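Local atomic coordinates of apical membrane antigen AMA1 (Toxoplasma gondii ME49, PDB entry 4YIV), a protein that is an essential microneme protein of host cell invasion and part of the moving junction formed between the parasite tip and the target cell membrane. Residues P200-T205 against Q265-T270; R298-Y303 against S331-G336. All coordinates share one frame; numbering follows the deposited sequence.

Overall arrangement
Contact 1 (200-205 against 265-270) closes in the chain before contact 2 (298-303 against 331-336) opens, and their centres lie about 10 Å apart near the middle of the chain. Helix 263-272 bears one side of contact 1 and is followed by strand 300-305, which pairs with strand 329-333 in contact 2, inside a five-stranded antiparallel sheet. The two contacts touch where the chain leaves strand 329-333: Lys202 NZ probably hydrogen-bonds to Ala334 O at 2.7 Å and Trp267 NE1 to Gly336 O at 2.8 Å. Segment 200-205 comes from the part of the ectodomain with the other five-stranded sheet, so the contacts together probably join two PAN-like domains.

Contact 1 of 2, residues P200-T205 against Q265-T270; sequences PRKSVT and QCWVKT
Lys202 NZ reaches helix 263-272 through a water, to which it donates at 2.8 Å; that water in turn donates to Trp267 O at 3.0 Å. The amine also bonds to Ala334 O and, weakly, to Gly336 O, so carbonyls and water together hold its charged end. Thr270 OG1 also donates to Trp267 O, at 2.8 Å, bent to 138° at the carbonyl oxygen. The extended Lys202 chain crosses Trp267 at about a right angle. Its CD sits above the indole plane near the rim, 3.6 Å from CZ2, and the water lies over the same side. With CG anti to its own nitrogen (chi1 167°), Trp267 swings the benzo end of the ring toward the chain of 202-203, where Ser203 O meets CZ3 at the edge, in plane, at 3.3 Å. Ser203 O is itself held by His208 NE2; at the far end of the indole, NE1 bonds to Gly336 O. Farther along, Val204 CG1 rests on Val268 CG2 at 3.8 Å, while Val268 CG1 touches Lys202 O. Ser203 OG accepts from Thr205 N at 3.0 Å, closing an ST turn, and also bonds to Glu206 N. Arg201 NH2 forms a salt bridge with Glu272 OE2, and the backbone N of Lys202 hydrogen-bonds to OE1 of that carboxylate. Cys266 ties the helix to strand 311-316 through Cys313, consistent with the disulfide-braced helix and sheet of a PAN domain; the segment after strand 198-201 docks on this helix, probably where AMA1's two PAN-like domains join.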
loop_
_atom_site.group_PDB
_atom_site.type_symbol
_atom_site.label_atom_id
_atom_site.label_comp_id
_atom_site.label_asym_id
_atom_site.label_seq_id
_atom_site.Cartn_x
_atom_site.Cartn_y
_atom_site.Cartn_z
ATOM N N PRO A 200 -8.638 5.925 6.081
ATOM C CA PRO A 200 -7.228 5.748 5.709
ATOM C C PRO A 200 -6.647 7.029 5.171
ATOM O O PRO A 200 -7.365 7.797 4.531
ATOM C CB PRO A 200 -7.275 4.674 4.614
ATOM C CG PRO A 200 -8.688 4.052 4.713
ATOM C CD PRO A 200 -9.537 5.195 5.166
ATOM N N ARG A 201 -5.358 7.207 5.390
ATOM C CA ARG A 201 -4.684 8.370 4.896
ATOM C C ARG A 201 -3.206 8.128 4.633
ATOM O O ARG A 201 -2.573 7.294 5.261
ATOM C CB ARG A 201 -4.800 9.472 5.952
ATOM C CG ARG A 201 -4.752 10.894 5.426
ATOM C CD ARG A 201 -6.149 11.406 5.118
ATOM N NE ARG A 201 -6.191 12.861 5.061
ATOM C CZ ARG A 201 -6.169 13.572 3.940
ATOM N NH1 ARG A 201 -6.207 14.893 3.999
ATOM N NH2 ARG A 201 -6.115 12.971 2.762
ATOM N N LYS A 202 -2.687 8.896 3.694
ATOM C CA LYS A 202 -1.280 9.014 3.400
ATOM C C LYS A 202 -1.031 10.532 3.493
ATOM O O LYS A 202 -1.859 11.293 3.078
ATOM C CB LYS A 202 -0.854 8.455 2.057
ATOM C CG LYS A 202 -0.760 6.950 2.011
ATOM C CD LYS A 202 -0.074 6.478 0.740
ATOM C CE LYS A 202 -0.056 4.964 0.609
ATOM N NZ LYS A 202 0.838 4.435 -0.418
ATOM N N SER A 203 0.087 10.935 4.066
ATOM C CA SER A 203 0.432 12.326 4.217
ATOM C C SER A 203 1.662 12.706 3.429
ATOM O O SER A 203 2.539 11.936 3.297
ATOM C CB SER A 203 0.675 12.636 5.689
ATOM O OG SER A 203 1.410 13.795 5.893
ATOM N N VAL A 204 1.716 13.923 2.926
ATOM C CA VAL A 204 2.910 14.356 2.197
ATOM C C VAL A 204 4.149 14.391 3.103
ATOM O O VAL A 204 5.263 14.239 2.629
ATOM C CB VAL A 204 2.720 15.751 1.531
ATOM C CG1 VAL A 204 1.656 15.646 0.494
ATOM C CG2 VAL A 204 2.368 16.823 2.542
ATOM N N THR A 205 3.957 14.524 4.403
ATOM C CA THR A 205 5.098 14.601 5.308
ATOM C C THR A 205 5.077 13.574 6.422
ATOM O O THR A 205 6.125 13.172 6.900
ATOM C CB THR A 205 5.169 15.982 5.967
ATOM O OG1 THR A 205 3.918 16.279 6.588
ATOM C CG2 THR A 205 5.444 17.038 4.922
ATOM N N GLN A 265 2.094 15.405 -3.492
ATOM C CA GLN A 265 0.632 15.484 -3.628
ATOM C C GLN A 265 0.131 14.472 -4.624
ATOM O O GLN A 265 -0.921 13.889 -4.431
ATOM C CB GLN A 265 0.174 16.889 -4.049
ATOM C CG GLN A 265 0.336 17.917 -2.946
ATOM C CD GLN A 265 -0.165 19.302 -3.345
ATOM O OE1 GLN A 265 -0.425 19.572 -4.526
ATOM N NE2 GLN A 265 -0.309 20.181 -2.353
ATOM N N CYS A 266 0.901 14.236 -5.656
ATOM C CA CYS A 266 0.544 13.251 -6.643
ATOM C C CYS A 266 0.575 11.856 -6.028
ATOM O O CYS A 266 -0.322 11.094 -6.211
ATOM C CB CYS A 266 1.473 13.316 -7.841
ATOM S SG CYS A 266 1.021 12.287 -9.228
ATOM N N TRP A 267 1.625 11.567 -5.277
ATOM C CA TRP A 267 1.792 10.283 -4.628
ATOM C C TRP A 267 0.603 10.034 -3.713
ATOM O O TRP A 267 0.025 8.942 -3.717
ATOM C CB TRP A 267 3.124 10.248 -3.868
ATOM C CG TRP A 267 3.237 9.091 -2.913
ATOM C CD1 TRP A 267 3.443 7.768 -3.238
ATOM C CD2 TRP A 267 3.196 9.141 -1.480
ATOM N NE1 TRP A 267 3.500 7.012 -2.103
ATOM C CE2 TRP A 267 3.363 7.816 -1.012
ATOM C CE3 TRP A 267 3.039 10.161 -0.551
ATOM C CZ2 TRP A 267 3.368 7.496 0.341
ATOM C CZ3 TRP A 267 3.051 9.838 0.795
ATOM C CH2 TRP A 267 3.202 8.516 1.224
ATOM N N VAL A 268 0.204 11.058 -2.967
ATOM C CA VAL A 268 -0.961 10.937 -2.084
ATOM C C VAL A 268 -2.227 10.657 -2.898
ATOM O O VAL A 268 -3.055 9.813 -2.511
ATOM C CB VAL A 268 -1.171 12.204 -1.245
ATOM C CG1 VAL A 268 -2.556 12.160 -0.530
ATOM C CG2 VAL A 268 -0.058 12.355 -0.255
ATOM N N LYS A 269 -2.367 11.332 -4.040
ATOM C CA LYS A 269 -3.539 11.153 -4.893
ATOM C C LYS A 269 -3.679 9.732 -5.414
ATOM O O LYS A 269 -4.808 9.247 -5.585
ATOM C CB LYS A 269 -3.516 12.144 -6.093
ATOM C CG LYS A 269 -3.986 13.596 -5.809
ATOM C CD LYS A 269 -4.065 14.422 -7.134
ATOM C CE LYS A 269 -4.609 15.824 -6.913
ATOM N NZ LYS A 269 -6.043 15.803 -6.474
ATOM N N THR A 270 -2.574 9.021 -5.654
ATOM C CA THR A 270 -2.732 7.673 -6.186
ATOM C C THR A 270 -3.381 6.762 -5.147
ATOM O O THR A 270 -4.022 5.788 -5.508
ATOM C CB THR A 270 -1.369 7.050 -6.663
ATOM O OG1 THR A 270 -0.485 6.879 -5.545
ATOM C CG2 THR A 270 -0.690 7.979 -7.679
HETATM O O HOH W 1 0.410 6.165 -2.642
#

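Contact 2 of 2, residues R298-Y303 against S331-G336; sequences RNYGFY and SYTAAG
Gly301 and Tyr332 exchange a pair of backbone hydrogen bonds. Tyr332 N gives the shorter, to Gly301 O at 2.7 Å and nearly straight at 167°, and Gly301 N returns one to Tyr332 O at 3.0 Å. Beyond the end of strand 329-333, Ala334 N continues the pairing to Asn299 O at 2.8 Å, in the carbonyl plane. Asn299 O also receives a CA-H...O contact from Thr333 CA at 3.1 Å, and Gly301 O a similar one from Ser331. In the non-hydrogen-bonded pairs, Tyr300 CD1 approaches Thr333 CG2 at 3.9 Å, and Phe302 CB meets Ser331 OG at 3.5 Å. A chi1 of 78° sets Thr333 OG1 between N and C, where it accepts from both Ala335 N and Gly336 N, an ST turn and ST motif where the chain leaves the strand. Asn299 CB lies 3.7 Å above the centre of the Tyr300 ring. The Tyr332 ring presents an edge to Tyr303 CB. Outside the pair, Ser331 OG bonds to Tyr236 O and Asn299 OD1 to Ala277 N. Phe302 and Thr333 meet strand 236-242, whereas Tyr332 and Tyr303 lie against helix 263-272, Tyr332 also meeting Trp267 with the ring planes about 60° apart. Strand 300-305, bonded on to strand 311-316, is the central strand of the five-stranded antiparallel sheet, and 329-333 lies between it and the edge strand 233-234.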
loop_
_atom_site.group_PDB
_atom_site.type_symbol
_atom_site.label_atom_id
_atom_site.label_comp_id
_atom_site.label_asym_id
_atom_site.label_seq_id
_atom_site.Cartn_x
_atom_site.Cartn_y
_atom_site.Cartn_z
ATOM N N ARG A 298 -7.990 2.781 -9.888
ATOM C CA ARG A 298 -7.147 3.859 -10.382
ATOM C C ARG A 298 -6.029 3.992 -9.368
ATOM O O ARG A 298 -5.998 4.903 -8.587
ATOM C CB ARG A 298 -7.966 5.140 -10.435
ATOM C CG ARG A 298 -7.298 6.279 -11.163
ATOM C CD ARG A 298 -8.075 7.583 -11.101
ATOM N NE ARG A 298 -9.388 7.505 -11.706
ATOM C CZ ARG A 298 -10.524 7.819 -11.101
ATOM N NH1 ARG A 298 -10.541 8.271 -9.874
ATOM N NH2 ARG A 298 -11.646 7.713 -11.759
ATOM N N ASN A 299 -5.129 3.034 -9.430
ATOM C CA ASN A 299 -4.036 2.848 -8.479
ATOM C C ASN A 299 -2.694 3.449 -8.888
ATOM O O ASN A 299 -1.742 3.428 -8.093
ATOM C CB ASN A 299 -3.777 1.361 -8.268
ATOM C CG ASN A 299 -4.987 0.611 -7.795
ATOM O OD1 ASN A 299 -5.855 1.165 -7.127
ATOM N ND2 ASN A 299 -5.026 -0.670 -8.099
ATOM N N TYR A 300 -2.632 3.987 -10.103
ATOM C CA TYR A 300 -1.368 4.266 -10.777
ATOM C C TYR A 300 -1.305 5.701 -11.185
ATOM O O TYR A 300 -2.304 6.295 -11.619
ATOM C CB TYR A 300 -1.213 3.356 -12.015
ATOM C CG TYR A 300 -1.478 1.937 -11.711
ATOM C CD1 TYR A 300 -0.509 1.167 -11.074
ATOM C CD2 TYR A 300 -2.691 1.350 -12.004
ATOM C CE1 TYR A 300 -0.727 -0.104 -10.752
ATOM C CE2 TYR A 300 -2.924 0.040 -11.680
ATOM C CZ TYR A 300 -1.928 -0.682 -11.060
ATOM O OH TYR A 300 -2.117 -1.981 -10.712
ATOM N N GLY A 301 -0.136 6.306 -11.042
ATOM C CA GLY A 301 -0.024 7.667 -11.491
ATOM C C GLY A 301 1.387 8.158 -11.635
ATOM O O GLY A 301 2.345 7.464 -11.239
ATOM N N PHE A 302 1.517 9.334 -12.231
ATOM C CA PHE A 302 2.802 10.033 -12.193
ATOM C C PHE A 302 2.709 11.525 -12.171
ATOM O O PHE A 302 1.787 12.153 -12.697
ATOM C CB PHE A 302 3.709 9.611 -13.368
ATOM C CG PHE A 302 3.099 9.776 -14.748
ATOM C CD1 PHE A 302 3.171 10.992 -15.435
ATOM C CD2 PHE A 302 2.471 8.694 -15.370
ATOM C CE1 PHE A 302 2.631 11.109 -16.734
ATOM C CE2 PHE A 302 1.950 8.802 -16.661
ATOM C CZ PHE A 302 2.033 10.011 -17.337
ATOM N N TYR A 303 3.705 12.075 -11.497
ATOM C CA TYR A 303 3.982 13.474 -11.530
ATOM C C TYR A 303 4.772 13.792 -12.794
ATOM O O TYR A 303 5.637 13.015 -13.202
ATOM C CB TYR A 303 4.762 13.853 -10.300
ATOM C CG TYR A 303 5.203 15.265 -10.332
ATOM C CD1 TYR A 303 6.407 15.607 -10.928
ATOM C CD2 TYR A 303 4.428 16.266 -9.775
ATOM C CE1 TYR A 303 6.826 16.895 -10.972
ATOM C CE2 TYR A 303 4.842 17.576 -9.825
ATOM C CZ TYR A 303 6.056 17.873 -10.420
ATOM O OH TYR A 303 6.524 19.158 -10.492
ATOM N N SER A 331 6.802 8.071 -11.179
ATOM C CA SER A 331 5.628 7.195 -11.160
ATOM C C SER A 331 5.407 6.551 -9.803
ATOM O O SER A 331 6.330 5.973 -9.207
ATOM C CB SER A 331 5.769 6.137 -12.248
ATOM O OG SER A 331 5.659 6.730 -13.544
ATOM N N TYR A 332 4.160 6.671 -9.335
ATOM C CA TYR A 332 3.696 6.261 -8.010
ATOM C C TYR A 332 2.583 5.247 -8.121
ATOM O O TYR A 332 1.892 5.189 -9.139
ATOM C CB TYR A 332 3.155 7.456 -7.223
ATOM C CG TYR A 332 4.170 8.562 -6.986
ATOM C CD1 TYR A 332 5.278 8.363 -6.151
ATOM C CD2 TYR A 332 4.027 9.788 -7.600
ATOM C CE1 TYR A 332 6.201 9.381 -5.935
ATOM C CE2 TYR A 332 4.941 10.813 -7.382
ATOM C CZ TYR A 332 6.025 10.598 -6.551
ATOM O OH TYR A 332 6.923 11.620 -6.351
ATOM N N THR A 333 2.395 4.457 -7.076
ATOM C CA THR A 333 1.179 3.680 -6.957
ATOM C C THR A 333 0.602 3.852 -5.584
ATOM O O THR A 333 1.263 4.340 -4.641
ATOM C CB THR A 333 1.395 2.162 -7.210
ATOM O OG1 THR A 333 1.977 1.554 -6.058
ATOM C CG2 THR A 333 2.268 1.941 -8.400
ATOM N N ALA A 334 -0.671 3.471 -5.467
ATOM C CA ALA A 334 -1.351 3.484 -4.202
ATOM C C ALA A 334 -0.643 2.663 -3.131
ATOM O O ALA A 334 -0.772 2.935 -1.916
ATOM C CB ALA A 334 -2.819 2.977 -4.414
ATOM N N ALA A 335 0.105 1.645 -3.557
ATOM C CA ALA A 335 0.737 0.732 -2.596
ATOM C C ALA A 335 2.113 1.212 -2.116
ATOM O O ALA A 335 2.519 0.902 -0.990
ATOM C CB ALA A 335 0.895 -0.665 -3.206
ATOM N N GLY A 336 2.822 1.942 -2.965
ATOM C CA GLY A 336 4.211 2.252 -2.693
ATOM C C GLY A 336 4.507 3.507 -1.897
ATOM O O GLY A 336 3.612 4.259 -1.505
#